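Local coordinates for flagellar hook-associated protein (Burkholderia pseudomallei, PDB 4UT1) that probably serves as a structural component of the bacterial flagellum, at the junction where the hook meets the filament, at residues N130-S135 / V326-N331; N83-Q88 / A620-I625; T122-V127 / S442-A447. One frame throughout, in Å; residues are numbered along the deposited sequence.

Contact 1: residues N130-S135 / V326-N331. With EDO (1,2-ethanediol), chain K.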
loop_
_atom_site.group_PDB
_atom_site.type_symbol
_atom_site.label_atom_id
_atom_site.label_comp_id
_atom_site.label_asym_id
_atom_site.label_seq_id
_atom_site.Cartn_x
_atom_site.Cartn_y
_atom_site.Cartn_z
ATOM N N ASN A 130 -17.157 -29.056 0.307
ATOM C CA ASN A 130 -17.535 -29.679 -0.955
ATOM C C ASN A 130 -16.343 -29.636 -1.892
ATOM O O ASN A 130 -16.425 -29.078 -2.994
ATOM C CB ASN A 130 -18.730 -28.961 -1.613
ATOM C CG ASN A 130 -19.926 -28.825 -0.691
ATOM O OD1 ASN A 130 -20.796 -29.700 -0.649
ATOM N ND2 ASN A 130 -19.971 -27.732 0.058
ATOM N N ALA A 131 -15.230 -30.204 -1.449
ATOM C CA ALA A 131 -13.941 -29.925 -2.069
ATOM C C ALA A 131 -13.840 -30.408 -3.514
ATOM O O ALA A 131 -13.105 -29.831 -4.304
ATOM C CB ALA A 131 -12.816 -30.535 -1.222
ATOM N N ALA A 132 -14.601 -31.438 -3.869
ATOM C CA ALA A 132 -14.543 -31.974 -5.227
ATOM C C ALA A 132 -15.589 -31.344 -6.158
ATOM O O ALA A 132 -15.565 -31.575 -7.372
ATOM C CB ALA A 132 -14.713 -33.484 -5.204
ATOM N N ASP A 133 -16.496 -30.548 -5.598
ATOM C CA ASP A 133 -17.610 -30.024 -6.386
ATOM C C ASP A 133 -17.242 -28.866 -7.332
ATOM O O ASP A 133 -16.820 -27.798 -6.887
ATOM C CB ASP A 133 -18.737 -29.558 -5.474
ATOM C CG ASP A 133 -19.901 -28.995 -6.258
ATOM O OD1 ASP A 133 -20.305 -29.643 -7.246
ATOM O OD2 ASP A 133 -20.389 -27.898 -5.910
ATOM N N PRO A 134 -17.472 -29.062 -8.641
ATOM C CA PRO A 134 -17.118 -28.070 -9.664
ATOM C C PRO A 134 -17.863 -26.750 -9.480
ATOM O O PRO A 134 -17.326 -25.670 -9.783
ATOM C CB PRO A 134 -17.539 -28.747 -10.978
ATOM C CG PRO A 134 -17.763 -30.197 -10.636
ATOM C CD PRO A 134 -18.188 -30.216 -9.215
ATOM N N SER A 135 -19.102 -26.835 -9.002
ATOM C CA SER A 135 -19.943 -25.653 -8.861
ATOM C C SER A 135 -19.465 -24.739 -7.740
ATOM O O SER A 135 -19.417 -23.527 -7.903
ATOM C CB SER A 135 -21.401 -26.053 -8.620
ATOM O OG SER A 135 -21.938 -26.642 -9.789
ATOM N N VAL A 326 -2.963 -29.041 -2.167
ATOM C CA VAL A 326 -2.860 -29.713 -3.467
ATOM C C VAL A 326 -4.194 -29.601 -4.209
ATOM O O VAL A 326 -5.257 -29.532 -3.591
ATOM C CB VAL A 326 -2.462 -31.201 -3.329
ATOM C CG1 VAL A 326 -1.102 -31.320 -2.640
ATOM C CG2 VAL A 326 -3.523 -31.971 -2.558
ATOM N N ASP A 327 -4.120 -29.580 -5.535
ATOM C CA ASP A 327 -5.297 -29.383 -6.372
ATOM C C ASP A 327 -5.994 -30.713 -6.622
ATOM O O ASP A 327 -5.699 -31.702 -5.953
ATOM C CB ASP A 327 -4.915 -28.706 -7.697
ATOM C CG ASP A 327 -3.986 -29.557 -8.566
ATOM O OD1 ASP A 327 -3.896 -30.784 -8.379
ATOM O OD2 ASP A 327 -3.351 -28.981 -9.470
ATOM N N MET A 328 -6.904 -30.737 -7.588
ATOM C CA MET A 328 -7.681 -31.942 -7.870
ATOM C C MET A 328 -6.786 -33.079 -8.366
ATOM O O MET A 328 -7.138 -34.254 -8.248
ATOM C CB MET A 328 -8.781 -31.639 -8.895
ATOM C CG MET A 328 -9.929 -30.772 -8.369
ATOM S SD MET A 328 -11.017 -31.623 -7.184
ATOM C CE MET A 328 -11.399 -33.155 -8.035
ATOM N N SER A 329 -5.620 -32.726 -8.899
ATOM C CA SER A 329 -4.675 -33.718 -9.412
ATOM C C SER A 329 -3.596 -34.094 -8.399
ATOM O O SER A 329 -2.663 -34.822 -8.725
ATOM C CB SER A 329 -4.008 -33.199 -10.692
ATOM O OG SER A 329 -4.982 -32.754 -11.620
ATOM N N GLY A 330 -3.720 -33.591 -7.175
ATOM C CA GLY A 330 -2.749 -33.883 -6.136
ATOM C C GLY A 330 -1.464 -33.089 -6.268
ATOM O O GLY A 330 -0.498 -33.342 -5.548
ATOM N N ASN A 331 -1.450 -32.128 -7.191
ATOM C CA ASN A 331 -0.294 -31.261 -7.400
ATOM C C ASN A 331 -0.362 -30.009 -6.535
ATOM O O ASN A 331 -1.443 -29.514 -6.255
ATOM C CB ASN A 331 -0.185 -30.868 -8.873
ATOM C CG ASN A 331 0.150 -32.044 -9.762
ATOM O OD1 ASN A 331 0.908 -32.943 -9.370
ATOM N ND2 ASN A 331 -0.418 -32.058 -10.962
HETATM C C1 EDO K . 1.172 -35.242 -2.018
HETATM O O1 EDO K . 1.359 -34.417 -0.865
HETATM C C2 EDO K . 0.078 -34.655 -2.898
HETATM O O2 EDO K . -0.142 -35.526 -4.013
#
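Met328 reaches across to Ala131 and Ala132, bringing together two type I beta turns, Asn130-Asp133 and Asp327-Gly330. The first turn links helix 113-129 to helix 134-193 near one end of the elongated helical body, and the second belongs to the loop that follows helix 287-322. From CB the methionine chain leaves its own backbone with CG anti to the carbonyl carbon (chi1 -71°). CB and CG span the gap, and the first atom to touch the other turn is sulfur. A bend at chi2 (-71°) brings SD to 4.0 Å from Ala131 O and equally far from Ala132 CA, so it sits against backbone. A second bend, at chi3, folds the methyl CE back to 4.4 Å from Ala132 CB. The approach is loose and partly buried, with 86 Å² covered in all, and dispersion is the main force in it.

Each turn is braced separately. Asp133 N donates to Asn130 O, closing the first; Ala131 O, one of the two backbone atoms the sulfur approaches, accepts from Arg137 NE, and Asp133 caps the following helix through Ala136 N. In the second, Asp327 OD1 forms an Asx turn with Ser329 N at 2.6 Å, although the N-H points only roughly at it (132°). The same oxygen takes Asn331 N at 3.0 Å from the opposite face of the carboxylate, so one atom grips two backbone amides and fixes the loop that carries Met328. Gly330 completes the turn with a positive phi, a conformation suited to glycine. On the flank a 1,2-ethanediol, probably from the crystallisation liquor, is hydrogen-bonded to Pro449 O and donates from O2 to Gly330 O at 2.7 Å; its C2 rests 3.5 Å from Val326 CG1.

Contact 2: residues N83-Q88 / A620-I625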
loop_
_atom_site.group_PDB
_atom_site.type_symbol
_atom_site.label_atom_id
_atom_site.label_comp_id
_atom_site.label_asym_id
_atom_site.label_seq_id
_atom_site.Cartn_x
_atom_site.Cartn_y
_atom_site.Cartn_z
ATOM N N ASN A 83 -7.127 39.111 1.378
ATOM C CA ASN A 83 -6.417 38.199 0.486
ATOM C C ASN A 83 -6.074 36.879 1.155
ATOM O O ASN A 83 -6.284 35.819 0.571
ATOM C CB ASN A 83 -5.130 38.835 -0.039
ATOM C CG ASN A 83 -5.396 39.995 -0.973
ATOM O OD1 ASN A 83 -6.449 40.064 -1.603
ATOM N ND2 ASN A 83 -4.438 40.913 -1.067
ATOM N N ALA A 84 -5.534 36.946 2.368
ATOM C CA ALA A 84 -5.139 35.742 3.090
ATOM C C ALA A 84 -6.358 34.900 3.450
ATOM O O ALA A 84 -6.346 33.679 3.303
ATOM C CB ALA A 84 -4.360 36.102 4.340
ATOM N N ALA A 85 -7.404 35.558 3.930
ATOM C CA ALA A 85 -8.622 34.855 4.315
ATOM C C ALA A 85 -9.261 34.220 3.086
ATOM O O ALA A 85 -9.655 33.053 3.105
ATOM C CB ALA A 85 -9.593 35.808 5.002
ATOM N N GLN A 86 -9.360 34.999 2.014
ATOM C CA GLN A 86 -9.926 34.501 0.773
ATOM C C GLN A 86 -9.154 33.284 0.266
ATOM O O GLN A 86 -9.758 32.291 -0.146
ATOM C CB GLN A 86 -9.942 35.598 -0.301
ATOM C CG GLN A 86 -10.405 35.092 -1.662
ATOM C CD GLN A 86 -11.876 34.727 -1.682
ATOM O OE1 GLN A 86 -12.245 33.548 -1.612
ATOM N NE2 GLN A 86 -12.729 35.737 -1.777
ATOM N N THR A 87 -7.823 33.350 0.303
ATOM C CA THR A 87 -7.022 32.272 -0.265
ATOM C C THR A 87 -7.117 30.995 0.583
ATOM O O THR A 87 -7.079 29.894 0.039
ATOM C CB THR A 87 -5.537 32.683 -0.448
ATOM O OG1 THR A 87 -4.958 31.891 -1.497
ATOM C CG2 THR A 87 -4.738 32.487 0.833
ATOM N N GLN A 88 -7.267 31.146 1.900
ATOM C CA GLN A 88 -7.522 30.001 2.780
ATOM C C GLN A 88 -8.898 29.398 2.496
ATOM O O GLN A 88 -9.069 28.179 2.516
ATOM C CB GLN A 88 -7.417 30.414 4.255
ATOM C CG GLN A 88 -7.820 29.328 5.275
ATOM C CD GLN A 88 -6.916 28.099 5.265
ATOM O OE1 GLN A 88 -6.066 27.940 4.385
ATOM N NE2 GLN A 88 -7.101 27.215 6.253
ATOM N N ALA A 620 -17.881 31.484 5.004
ATOM C CA ALA A 620 -18.719 32.426 5.720
ATOM C C ALA A 620 -17.902 33.645 6.123
ATOM O O ALA A 620 -18.285 34.778 5.845
ATOM C CB ALA A 620 -19.348 31.764 6.945
ATOM N N LEU A 621 -16.762 33.405 6.759
ATOM C CA LEU A 621 -15.892 34.492 7.196
ATOM C C LEU A 621 -15.401 35.375 6.040
ATOM O O LEU A 621 -15.406 36.607 6.136
ATOM C CB LEU A 621 -14.687 33.934 7.934
ATOM C CG LEU A 621 -13.723 35.036 8.357
ATOM C CD1 LEU A 621 -14.414 35.893 9.417
ATOM C CD2 LEU A 621 -12.431 34.434 8.872
ATOM N N VAL A 622 -14.956 34.732 4.963
ATOM C CA VAL A 622 -14.516 35.451 3.767
ATOM C C VAL A 622 -15.636 36.353 3.248
ATOM O O VAL A 622 -15.402 37.506 2.849
ATOM C CB VAL A 622 -14.067 34.464 2.663
ATOM C CG1 VAL A 622 -13.820 35.190 1.354
ATOM C CG2 VAL A 622 -12.817 33.698 3.112
ATOM N N GLY A 623 -16.856 35.827 3.278
ATOM C CA GLY A 623 -18.030 36.582 2.882
ATOM C C GLY A 623 -18.179 37.825 3.737
ATOM O O GLY A 623 -18.447 38.915 3.229
ATOM N N GLN A 624 -17.967 37.662 5.036
ATOM C CA GLN A 624 -18.111 38.768 5.976
ATOM C C GLN A 624 -17.024 39.829 5.797
ATOM O O GLN A 624 -17.306 41.020 5.838
ATOM C CB GLN A 624 -18.102 38.237 7.404
ATOM C CG GLN A 624 -19.273 37.297 7.681
ATOM C CD GLN A 624 -19.019 36.373 8.845
ATOM O OE1 GLN A 624 -18.293 36.709 9.778
ATOM N NE2 GLN A 624 -19.626 35.191 8.797
ATOM N N ILE A 625 -15.784 39.399 5.594
ATOM C CA ILE A 625 -14.691 40.345 5.351
ATOM C C ILE A 625 -14.925 41.112 4.051
ATOM O O ILE A 625 -14.666 42.324 3.961
ATOM C CB ILE A 625 -13.339 39.615 5.309
ATOM C CG1 ILE A 625 -13.120 38.884 6.636
ATOM C CG2 ILE A 625 -12.198 40.581 4.998
ATOM C CD1 ILE A 625 -11.814 38.124 6.711
#
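Val622 points at helix 80-106 and divides its two methyls between neighbouring residues there. CG2 presses on the backbone of Ala85, 3.2 Å from Ala85 O, a tight approach. CG1, anti to the backbone N (chi1 171°), lies over the face of the Gln86 side-chain amide, 3.4 Å from NE2 and little farther from CD and OE1; the two side chains cross at about a right angle. Ala85 CB, meanwhile, meets Ile625 CD1 at 3.6 Å, one turn along from Val622.

The helices run nearly antiparallel, with local axes 9.1 Å apart at 150°, and the small Ala85 lies on the side facing the partner helix. Beyond this first shell, Gln618 NE2 donates to Ala85 O, the oxygen that the Val622 methyl touches, and Gln86 leans on Ser215 of helix 201-215. The helices come from the two ends of the modelled chain, consistent with the pairing of N- and C-terminal helices in flagellar axial proteins. Methyl groups set against a carbonyl and the flat of an amide imply that shape and dispersion hold the interface here, with the Gln618 bond adding a polar tie.

Contact 3: residues T122-V127 / S442-A447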
loop_
_atom_site.group_PDB
_atom_site.type_symbol
_atom_site.label_atom_id
_atom_site.label_comp_id
_atom_site.label_asym_id
_atom_site.label_seq_id
_atom_site.Cartn_x
_atom_site.Cartn_y
_atom_site.Cartn_z
ATOM N N THR A 122 -15.653 -16.557 2.435
ATOM C CA THR A 122 -16.727 -17.486 2.803
ATOM C C THR A 122 -17.017 -18.450 1.651
ATOM O O THR A 122 -17.409 -19.596 1.871
ATOM C CB THR A 122 -18.016 -16.765 3.251
ATOM O OG1 THR A 122 -18.602 -16.046 2.158
ATOM C CG2 THR A 122 -17.707 -15.801 4.395
ATOM N N GLY A 123 -16.785 -18.006 0.427
ATOM C CA GLY A 123 -16.890 -18.885 -0.723
ATOM C C GLY A 123 -15.969 -20.093 -0.611
ATOM O O GLY A 123 -16.326 -21.200 -1.009
ATOM N N LEU A 124 -14.780 -19.875 -0.062
ATOM C CA LEU A 124 -13.785 -20.935 0.073
ATOM C C LEU A 124 -14.170 -21.896 1.192
ATOM O O LEU A 124 -13.764 -23.054 1.202
ATOM C CB LEU A 124 -12.402 -20.325 0.315
ATOM C CG LEU A 124 -11.876 -19.490 -0.864
ATOM C CD1 LEU A 124 -10.488 -18.904 -0.563
ATOM C CD2 LEU A 124 -11.800 -20.337 -2.118
ATOM N N GLN A 125 -14.957 -21.414 2.144
ATOM C CA GLN A 125 -15.489 -22.295 3.177
ATOM C C GLN A 125 -16.472 -23.300 2.569
ATOM O O GLN A 125 -16.525 -24.473 2.973
ATOM C CB GLN A 125 -16.154 -21.472 4.281
ATOM C CG GLN A 125 -16.849 -22.326 5.327
ATOM C CD GLN A 125 -17.052 -21.581 6.626
ATOM O OE1 GLN A 125 -17.205 -20.357 6.635
ATOM N NE2 GLN A 125 -17.038 -22.311 7.734
ATOM N N THR A 126 -17.257 -22.838 1.596
ATOM C CA THR A 126 -18.159 -23.716 0.861
ATOM C C THR A 126 -17.361 -24.778 0.128
ATOM O O THR A 126 -17.729 -25.952 0.119
ATOM C CB THR A 126 -19.026 -22.912 -0.134
ATOM O OG1 THR A 126 -19.831 -21.996 0.608
ATOM C CG2 THR A 126 -19.914 -23.820 -0.941
ATOM N N VAL A 127 -16.243 -24.373 -0.463
ATOM C CA VAL A 127 -15.388 -25.330 -1.139
ATOM C C VAL A 127 -14.845 -26.322 -0.103
ATOM O O VAL A 127 -14.724 -27.510 -0.383
ATOM C CB VAL A 127 -14.215 -24.648 -1.884
ATOM C CG1 VAL A 127 -13.197 -25.681 -2.321
ATOM C CG2 VAL A 127 -14.734 -23.829 -3.094
ATOM N N SER A 442 -10.506 -25.551 -10.647
ATOM C CA SER A 442 -9.690 -26.695 -10.246
ATOM C C SER A 442 -8.353 -26.266 -9.637
ATOM O O SER A 442 -7.694 -27.056 -8.945
ATOM C CB SER A 442 -9.443 -27.617 -11.444
ATOM O OG SER A 442 -10.675 -28.154 -11.920
ATOM N N ALA A 443 -7.947 -25.026 -9.896
ATOM C CA ALA A 443 -6.670 -24.535 -9.377
ATOM C C ALA A 443 -6.710 -24.240 -7.879
ATOM O O ALA A 443 -5.663 -24.066 -7.253
ATOM C CB ALA A 443 -6.229 -23.275 -10.147
ATOM N N ILE A 444 -7.906 -24.149 -7.306
ATOM C CA ILE A 444 -8.015 -23.979 -5.862
ATOM C C ILE A 444 -7.519 -25.268 -5.187
ATOM O O ILE A 444 -8.035 -26.350 -5.442
ATOM C CB ILE A 444 -9.461 -23.648 -5.436
ATOM C CG1 ILE A 444 -9.902 -22.324 -6.072
ATOM C CG2 ILE A 444 -9.580 -23.563 -3.911
ATOM C CD1 ILE A 444 -11.385 -22.074 -5.990
ATOM N N ALA A 445 -6.484 -25.144 -4.369
ATOM C CA ALA A 445 -5.885 -26.307 -3.722
ATOM C C ALA A 445 -6.560 -26.550 -2.377
ATOM O O ALA A 445 -6.075 -26.104 -1.346
ATOM C CB ALA A 445 -4.384 -26.103 -3.551
ATOM N N ALA A 446 -7.686 -27.259 -2.396
ATOM C CA ALA A 446 -8.507 -27.418 -1.203
ATOM C C ALA A 446 -7.957 -28.453 -0.227
ATOM O O ALA A 446 -8.248 -28.399 0.959
ATOM C CB ALA A 446 -9.935 -27.793 -1.597
ATOM N N ALA A 447 -7.165 -29.380 -0.732
ATOM C CA ALA A 447 -6.693 -30.499 0.085
ATOM C C ALA A 447 -5.351 -30.219 0.752
ATOM O O ALA A 447 -4.519 -29.501 0.209
ATOM C CB ALA A 447 -6.596 -31.737 -0.770
#
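Leu124 and Val127, one turn apart on helix 113-129, present their branches to Ile444 and Ala446 of the loop that leads to strand 450-454. Val127 CG1, anti to the backbone N (chi1 168°), meets Ala446 CB at 4.0 Å and approaches Ile444 CG2 at 4.5 Å, so a single methyl serves both loop residues. Leu124 works at its tip instead: CD2 stands 4.3 Å from CD1 at the far end of Ile444. The isoleucine is thus met on both branches, its CG2 by the valine and its longer arm by the leucine.

The loop offers alternate residues around an inverse gamma turn centred on Ala445. Ile444 and Ala446 face the helix while Ala445 is directed away, and a weak bond, Ala446 N to Ile444 O at 3.2 Å, spans the turn. Its backbone is held from outside: Asn322 OD1 accepts from Ala445 N, Asn573 ND2 donates to Ala445 O, and Arg137 NH1 donates to Ile444 O. Ala140 and Met141 of helix 134-193 also pack on Ile444, and Leu577 and Ala574 of helix 572-579 add to the cluster. All four touching residues are buried, and with aliphatic groups coming from several helices this is a hydrophobic core closed by a linking loop at the end of a helical bundle.

Contacts 1 and 3 form one neighbourhood, with centres 8 Å apart. Ala447 O probably accepts a hydrogen bond from Val326 N at 2.9 Å, and Ala131 CB packs 4.0 Å from Ala446 CB. Arg137 ties them further, its guanidinium reaching a backbone oxygen in each. Contact 2 lies on the opposite side of the chain's centre, its own centre about 66 Å from that of contact 1 and about 60 Å from that of contact 3. The three therefore lie toward opposite ends of an elongated helical body: paired terminal helices at one, and linking loops set against helix ends at the other.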